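Local coordinates for protein KLLA0C04147p (Kluyveromyces lactis, PDB 5H2D) that binds ergosterol in its oxysterol-binding-protein-related domain, the part present here, and probably transfers sterols between membranes, at residues S21-E26 and Q422-K427; P346-P349 and T353-R356. All blocks are in the same frame, centred on the assembly; numbering follows the deposited sequence.

Contact 1 of 2, residues S21-E26 and Q422-K427; sequences SFLGYE and QRRDHK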
ATOM      1  N   SER A  21      11.669  16.590   5.374  1.00 17.18           N
ATOM      2  CA  SER A  21      10.909  15.515   4.737  1.00 14.90           C
ATOM      3  C   SER A  21      10.396  15.883   3.354  1.00 17.40           C
ATOM      4  O   SER A  21      10.100  14.991   2.552  1.00 15.91           O
ATOM      5  CB  SER A  21       9.734  15.141   5.638  1.00 15.89           C
ATOM      6  OG  SER A  21      10.195  14.872   6.944  1.00 17.84           O
ATOM      7  N   PHE A  22      10.258  17.167   3.052  1.00 15.12           N
ATOM      8  CA  PHE A  22       9.682  17.584   1.786  1.00 16.49           C
ATOM      9  C   PHE A  22      10.710  18.190   0.851  1.00 15.04           C
ATOM     10  O   PHE A  22      10.370  18.545  -0.282  1.00 15.96           O
ATOM     11  CB  PHE A  22       8.526  18.548   2.063  1.00 17.18           C
ATOM     12  CG  PHE A  22       7.557  17.999   3.063  1.00 15.68           C
ATOM     13  CD1 PHE A  22       6.729  16.940   2.720  1.00 17.82           C
ATOM     14  CD2 PHE A  22       7.526  18.474   4.362  1.00 20.01           C
ATOM     15  CE1 PHE A  22       5.859  16.401   3.641  1.00 17.03           C
ATOM     16  CE2 PHE A  22       6.661  17.929   5.296  1.00 20.42           C
ATOM     17  CZ  PHE A  22       5.819  16.890   4.932  1.00 19.68           C
ATOM     18  N   LEU A  23      11.966  18.276   1.282  1.00 16.25           N
ATOM     19  CA  LEU A  23      13.024  18.735   0.394  1.00 17.55           C
ATOM     20  C   LEU A  23      13.126  17.823  -0.819  1.00 17.00           C
ATOM     21  O   LEU A  23      13.119  16.592  -0.687  1.00 16.17           O
ATOM     22  CB  LEU A  23      14.356  18.769   1.133  1.00 17.46           C
ATOM     23  CG  LEU A  23      14.386  19.689   2.345  1.00 21.02           C
ATOM     24  CD1 LEU A  23      15.657  19.457   3.130  1.00 21.76           C
ATOM     25  CD2 LEU A  23      14.263  21.150   1.904  1.00 20.67           C
ATOM     26  N   GLY A  24      13.223  18.433  -1.996  1.00 17.76           N
ATOM     27  CA  GLY A  24      13.345  17.709  -3.244  1.00 15.97           C
ATOM     28  C   GLY A  24      12.025  17.402  -3.919  1.00 15.77           C
ATOM     29  O   GLY A  24      12.024  16.854  -5.029  1.00 16.33           O
ATOM     30  N   TYR A  25      10.902  17.732  -3.284  1.00 15.67           N
ATOM     31  CA  TYR A  25       9.582  17.448  -3.830  1.00 17.05           C
ATOM     32  C   TYR A  25       8.930  18.696  -4.415  1.00 19.49           C
ATOM     33  O   TYR A  25       7.698  18.795  -4.479  1.00 20.67           O
ATOM     34  CB  TYR A  25       8.716  16.780  -2.757  1.00 15.70           C
ATOM     35  CG  TYR A  25       9.095  15.317  -2.587  1.00 15.78           C
ATOM     36  CD1 TYR A  25       8.596  14.357  -3.451  1.00 16.20           C
ATOM     37  CD2 TYR A  25       9.980  14.911  -1.594  1.00 13.58           C
ATOM     38  CE1 TYR A  25       8.954  13.022  -3.325  1.00 13.12           C
ATOM     39  CE2 TYR A  25      10.353  13.573  -1.459  1.00 12.88           C
ATOM     40  CZ  TYR A  25       9.826  12.644  -2.334  1.00 14.00           C
ATOM     41  OH  TYR A  25      10.188  11.328  -2.219  1.00 14.70           O
ATOM     42  N   GLU A  26       9.760  19.634  -4.895  1.00 19.79           N
ATOM     43  CA  GLU A  26       9.253  20.895  -5.427  1.00 23.27           C
ATOM     44  C   GLU A  26       8.578  20.729  -6.782  1.00 21.41           C
ATOM     45  O   GLU A  26       7.709  21.537  -7.134  1.00 23.65           O
ATOM     46  CB  GLU A  26      10.393  21.912  -5.531  1.00 24.36           C
ATOM     47  CG  GLU A  26      11.010  22.294  -4.191  1.00 30.86           C
ATOM     48  CD  GLU A  26      12.026  21.278  -3.677  1.00 28.85           C
ATOM     49  OE1 GLU A  26      12.374  21.327  -2.470  1.00 32.35           O
ATOM     50  OE2 GLU A  26      12.489  20.444  -4.480  1.00 22.92           O
ATOM     51  N   GLN A 422      19.548  11.764   7.578  1.00 16.80           N
ATOM     52  CA  GLN A 422      20.736  11.528   6.766  1.00 15.95           C
ATOM     53  C   GLN A 422      20.519  11.997   5.337  1.00 16.80           C
ATOM     54  O   GLN A 422      21.458  12.469   4.693  1.00 19.70           O
ATOM     55  CB  GLN A 422      21.123  10.050   6.799  1.00 21.96           C
ATOM     56  CG  GLN A 422      21.403   9.542   8.201  1.00 23.73           C
ATOM     57  CD  GLN A 422      22.124   8.209   8.212  1.00 32.26           C
ATOM     58  OE1 GLN A 422      22.609   7.741   7.181  1.00 32.99           O
ATOM     59  NE2 GLN A 422      22.203   7.591   9.387  1.00 37.94           N
ATOM     60  N   ARG A 423      19.291  11.878   4.835  1.00 16.20           N
ATOM     61  CA  ARG A 423      18.960  12.413   3.517  1.00 16.40           C
ATOM     62  C   ARG A 423      19.085  13.935   3.495  1.00 15.67           C
ATOM     63  O   ARG A 423      19.681  14.511   2.575  1.00 17.60           O
ATOM     64  CB  ARG A 423      17.543  11.964   3.156  1.00 15.16           C
ATOM     65  CG  ARG A 423      16.968  12.478   1.840  1.00 14.62           C
ATOM     66  CD  ARG A 423      15.479  12.181   1.842  1.00 12.72           C
ATOM     67  NE  ARG A 423      14.807  12.486   0.580  1.00 13.32           N
ATOM     68  CZ  ARG A 423      14.351  13.686   0.238  1.00 15.10           C
ATOM     69  NH1 ARG A 423      14.516  14.717   1.054  1.00 16.17           N
ATOM     70  NH2 ARG A 423      13.734  13.857  -0.915  1.00 13.92           N
ATOM     71  N   ARG A 424      18.495  14.596   4.491  1.00 14.99           N
ATOM     72  CA  ARG A 424      18.628  16.042   4.651  1.00 16.75           C
ATOM     73  C   ARG A 424      20.085  16.487   4.603  1.00 19.67           C
ATOM     74  O   ARG A 424      20.411  17.530   4.012  1.00 17.58           O
ATOM     75  CB  ARG A 424      17.981  16.453   5.977  1.00 17.28           C
ATOM     76  CG  ARG A 424      18.054  17.934   6.313  1.00 17.16           C
ATOM     77  CD  ARG A 424      17.798  18.154   7.802  1.00 16.30           C
ATOM     78  NE  ARG A 424      18.812  17.481   8.604  1.00 18.57           N
ATOM     79  CZ  ARG A 424      18.633  17.046   9.849  1.00 18.38           C
ATOM     80  NH1 ARG A 424      17.466  17.206  10.464  1.00 21.61           N
ATOM     81  NH2 ARG A 424      19.624  16.429  10.471  1.00 20.42           N
ATOM     82  N   ASP A 425      20.976  15.715   5.222  1.00 17.12           N
ATOM     83  CA  ASP A 425      22.370  16.107   5.370  1.00 17.05           C
ATOM     84  C   ASP A 425      23.256  15.550   4.266  1.00 18.32           C
ATOM     85  O   ASP A 425      24.485  15.607   4.389  1.00 21.04           O
ATOM     86  CB  ASP A 425      22.887  15.670   6.743  1.00 19.09           C
ATOM     87  CG  ASP A 425      22.158  16.359   7.884  1.00 16.61           C
ATOM     88  OD1 ASP A 425      21.529  17.415   7.650  1.00 20.38           O
ATOM     89  OD2 ASP A 425      22.202  15.838   9.015  1.00 22.71           O
ATOM     90  N   HIS A 426      22.662  15.005   3.199  1.00 16.36           N
ATOM     91  CA  HIS A 426      23.399  14.574   2.013  1.00 15.59           C
ATOM     92  C   HIS A 426      24.391  13.463   2.334  1.00 18.61           C
ATOM     93  O   HIS A 426      25.515  13.438   1.820  1.00 20.58           O
ATOM     94  CB  HIS A 426      24.102  15.768   1.357  1.00 19.13           C
ATOM     95  CG  HIS A 426      23.175  16.906   1.079  1.00 21.18           C
ATOM     96  ND1 HIS A 426      23.191  18.076   1.806  1.00 24.76           N
ATOM     97  CD2 HIS A 426      22.161  17.026   0.190  1.00 20.81           C
ATOM     98  CE1 HIS A 426      22.244  18.881   1.357  1.00 23.35           C
ATOM     99  NE2 HIS A 426      21.606  18.267   0.376  1.00 25.47           N
ATOM    100  N   LYS A 427      23.964  12.517   3.178  1.00 17.38           N
ATOM    101  CA  LYS A 427      24.833  11.450   3.658  1.00 18.85           C
ATOM    102  C   LYS A 427      24.479  10.086   3.070  1.00 20.56           C
ATOM    103  O   LYS A 427      24.891   9.061   3.617  1.00 23.00           O
ATOM    104  CB  LYS A 427      24.792  11.384   5.185  1.00 20.91           C
ATOM    105  CG  LYS A 427      25.402  12.598   5.875  1.00 24.78           C
ATOM    106  CD  LYS A 427      26.885  12.680   5.574  1.00 30.40           C
ATOM    107  CE  LYS A 427      27.585  13.731   6.427  1.00 36.44           C
ATOM    108  NZ  LYS A 427      29.062  13.720   6.193  1.00 44.17           N
TER
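The carbonyl oxygen of Leu-23 is gripped end-on by both terminal nitrogens of Arg-423. NH2 donates to Leu-23 O at 2.8 Å, almost in line with the C=O bond, whereas NH1 reaches the same Leu-23 O at 2.9 Å, tilted out of the carbonyl plane. The acceptor lies in the guanidinium plane, and the two N-H bonds are bent alike (148° and 142°). An extended Arg-423 chain, with CG anti to the backbone N (chi1 177°), carries the group out from helix 419-424 to the turn. There NH2 comes 3.4 Å from Tyr-25 CE2, meeting the ring obliquely and not as a stack, although the two planes are nearly parallel. Glu-130 of strand 128-133 ties the two together, in a salt bridge with Arg-423 NE and a hydrogen bond with Tyr-25 OH. A leucine in place of Arg-423 would probably leave Leu-23 O without either donor and Glu-130 without this cationic partner. Leu-23 CD1 rests 4.3 Å from Arg-424 CG, while the Arg-424 guanidinium turns back to clasp Asp-425 side-on. The arrangement joins a type II beta turn, Phe-22 to Tyr-25, with Gly-24 at positive phi, to a helix C-terminus closed by a Schellman motif.

Contact 2 of 2, residues P346-P349 and T353-R356; sequences PWLP and TRLR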
ATOM      1  N   PRO A 346      18.727  14.323  -6.880  1.00 15.31           N
ATOM      2  CA  PRO A 346      19.966  14.515  -6.103  1.00 18.73           C
ATOM      3  C   PRO A 346      19.844  14.118  -4.640  1.00 16.37           C
ATOM      4  O   PRO A 346      20.873  13.848  -4.004  1.00 18.06           O
ATOM      5  CB  PRO A 346      20.250  16.018  -6.251  1.00 18.32           C
ATOM      6  CG  PRO A 346      19.502  16.432  -7.491  1.00 21.09           C
ATOM      7  CD  PRO A 346      18.237  15.590  -7.449  1.00 18.38           C
ATOM      8  N   TRP A 347      18.622  14.040  -4.100  1.00 13.38           N
ATOM      9  CA  TRP A 347      18.402  13.678  -2.707  1.00 14.00           C
ATOM     10  C   TRP A 347      18.390  12.173  -2.469  1.00 13.90           C
ATOM     11  O   TRP A 347      18.583  11.739  -1.330  1.00 14.62           O
ATOM     12  CB  TRP A 347      17.064  14.248  -2.220  1.00 13.83           C
ATOM     13  CG  TRP A 347      17.022  15.745  -2.221  1.00 14.89           C
ATOM     14  CD1 TRP A 347      16.568  16.559  -3.227  1.00 13.97           C
ATOM     15  CD2 TRP A 347      17.477  16.611  -1.176  1.00 17.11           C
ATOM     16  NE1 TRP A 347      16.713  17.882  -2.861  1.00 17.27           N
ATOM     17  CE2 TRP A 347      17.265  17.938  -1.610  1.00 16.39           C
ATOM     18  CE3 TRP A 347      18.044  16.392   0.084  1.00 16.20           C
ATOM     19  CZ2 TRP A 347      17.602  19.045  -0.823  1.00 17.75           C
ATOM     20  CZ3 TRP A 347      18.373  17.491   0.867  1.00 20.77           C
ATOM     21  CH2 TRP A 347      18.146  18.800   0.407  1.00 20.00           C
ATOM     22  N   LEU A 348      18.163  11.383  -3.503  1.00 12.41           N
ATOM     23  CA  LEU A 348      17.854   9.978  -3.287  1.00 13.60           C
ATOM     24  C   LEU A 348      19.084   9.157  -2.912  1.00 13.32           C
ATOM     25  O   LEU A 348      20.196   9.420  -3.389  1.00 14.66           O
ATOM     26  CB  LEU A 348      17.241   9.379  -4.548  1.00 12.12           C
ATOM     27  CG  LEU A 348      15.923   9.993  -5.011  1.00 13.01           C
ATOM     28  CD1 LEU A 348      15.539   9.402  -6.360  1.00 12.69           C
ATOM     29  CD2 LEU A 348      14.810   9.765  -3.982  1.00 12.51           C
ATOM     30  N   PRO A 349      18.895   8.117  -2.113  1.00 12.75           N
ATOM     31  CA  PRO A 349      19.933   7.098  -1.953  1.00 13.44           C
ATOM     32  C   PRO A 349      20.070   6.308  -3.235  1.00 12.12           C
ATOM     33  O   PRO A 349      19.123   6.269  -4.035  1.00 13.42           O
ATOM     34  CB  PRO A 349      19.383   6.219  -0.821  1.00 13.33           C
ATOM     35  CG  PRO A 349      17.882   6.325  -0.980  1.00 15.01           C
ATOM     36  CD  PRO A 349      17.611   7.719  -1.501  1.00 12.10           C
ATOM     37  N   THR A 353      13.876   3.082  -5.764  1.00  9.33           N
ATOM     38  CA  THR A 353      13.246   2.439  -6.918  1.00  9.26           C
ATOM     39  C   THR A 353      13.259   3.303  -8.177  1.00 10.23           C
ATOM     40  O   THR A 353      13.354   2.767  -9.290  1.00 10.51           O
ATOM     41  CB  THR A 353      11.799   2.067  -6.566  1.00  9.04           C
ATOM     42  OG1 THR A 353      11.812   1.200  -5.421  1.00  9.36           O
ATOM     43  CG2 THR A 353      11.091   1.370  -7.765  1.00  9.87           C
ATOM     44  N   ARG A 354      13.165   4.634  -8.036  1.00 10.73           N
ATOM     45  CA  ARG A 354      13.196   5.485  -9.229  1.00 11.04           C
ATOM     46  C   ARG A 354      14.476   5.287 -10.032  1.00 10.88           C
ATOM     47  O   ARG A 354      14.489   5.526 -11.245  1.00 12.52           O
ATOM     48  CB  ARG A 354      13.055   6.954  -8.842  1.00 10.86           C
ATOM     49  CG  ARG A 354      11.688   7.305  -8.308  1.00  9.62           C
ATOM     50  CD  ARG A 354      11.742   8.690  -7.713  1.00 10.60           C
ATOM     51  NE  ARG A 354      10.511   9.066  -7.032  1.00 10.97           N
ATOM     52  CZ  ARG A 354      10.278   8.821  -5.753  1.00  8.85           C
ATOM     53  NH1 ARG A 354      11.181   8.175  -5.033  1.00 10.53           N
ATOM     54  NH2 ARG A 354       9.154   9.232  -5.190  1.00  9.40           N
ATOM     55  N   LEU A 355      15.548   4.847  -9.384  1.00 11.16           N
ATOM     56  CA  LEU A 355      16.825   4.638 -10.057  1.00 11.76           C
ATOM     57  C   LEU A 355      16.994   3.223 -10.571  1.00 11.50           C
ATOM     58  O   LEU A 355      18.039   2.914 -11.162  1.00 11.84           O
ATOM     59  CB  LEU A 355      17.982   4.965  -9.109  1.00 11.91           C
ATOM     60  CG  LEU A 355      17.905   6.361  -8.509  1.00 13.08           C
ATOM     61  CD1 LEU A 355      19.017   6.609  -7.498  1.00 14.73           C
ATOM     62  CD2 LEU A 355      17.933   7.406  -9.619  1.00 16.60           C
ATOM     63  N   ARG A 356      16.010   2.356 -10.353  1.00  9.55           N
ATOM     64  CA  ARG A 356      16.143   0.963 -10.761  1.00 11.30           C
ATOM     65  C   ARG A 356      16.077   0.844 -12.281  1.00 13.89           C
ATOM     66  O   ARG A 356      15.062   1.219 -12.878  1.00 11.68           O
ATOM     67  CB  ARG A 356      15.071   0.107 -10.087  1.00 10.16           C
ATOM     68  CG  ARG A 356      15.319  -1.337 -10.366  1.00 12.43           C
ATOM     69  CD  ARG A 356      14.354  -2.281  -9.686  1.00 11.65           C
ATOM     70  NE  ARG A 356      14.597  -3.599 -10.250  1.00 11.22           N
ATOM     71  CZ  ARG A 356      14.254  -4.751  -9.689  1.00 12.01           C
ATOM     72  NH1 ARG A 356      13.655  -4.779  -8.502  1.00 11.74           N
ATOM     73  NH2 ARG A 356      14.532  -5.883 -10.327  1.00 12.25           N
TER
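With CG anti to the carbonyl carbon in both residues (chi1 -62° in Leu-348, -69° in Arg-354), the leucine branches are brought against the aliphatic stem of the arginine. The two side chains cross at about a right angle. Leu-348 CD1 meets Arg-354 CD at 4.1 Å, and its other methyl, CD2, lies 4.1 Å from Arg-354 NH1, obliquely to the guanidinium. Arg-354 is extended from CG to NE, which carries its charged end beyond the leucine to polar partners: NH1 forms a salt bridge with Asp-352, and NH2 donates to the backbone oxygen of Glu-130. These two bonds hold the guanidinium in place beside the leucine. Both segments belong to the connection between helices 332-337 and 357-363 in the oxysterol-binding domain, and both touch strand 128-133. Leu-348 touches Glu-130 of that strand, Arg-354 touches Phe-129, and Thr-353 is joined to Thr-128 by backbone hydrogen bonds. In 353-356 a short 3-10 turn spans Thr-353 to Leu-355, with Arg-356 N bonded to Thr-353 O at 2.9 Å, and Arg-356 takes the N-cap position of helix 357-363. The turn presents neighbouring Arg-354 and Leu-355 to the same leucine: Leu-348 CD1 also makes an apolar contact with Leu-355 CG at 4.4 Å. The CD1 methyl of Leu-355 comes to 3.5 Å from Pro-349 O, a van der Waals contact, while the Pro-349 ring packs on Thr-128 and on Tyr-419 of helix 419-424.

Overall arrangement
Contact 2 is nested within the long chain loop that contact 1 closes, and their centres lie about 12 Å apart on the same side of the chain's centre. Trp-347 bridges them: its CH2 packs 3.7 Å from Leu-23 CD1, its NE1 lies 3.4 Å from Gly-24 CA, and its CE3 is 3.5 Å from Arg-423 O. The ring of His-426 meets the same indole with planes about 30° apart. Glu-130 of strand 128-133 serves both contacts, through its carboxylate and its backbone oxygen. The ergosterol pocket is lined by residues outside all four segments, so neither contact holds the sterol directly; both join loop and helix-end segments next to strand 128-133.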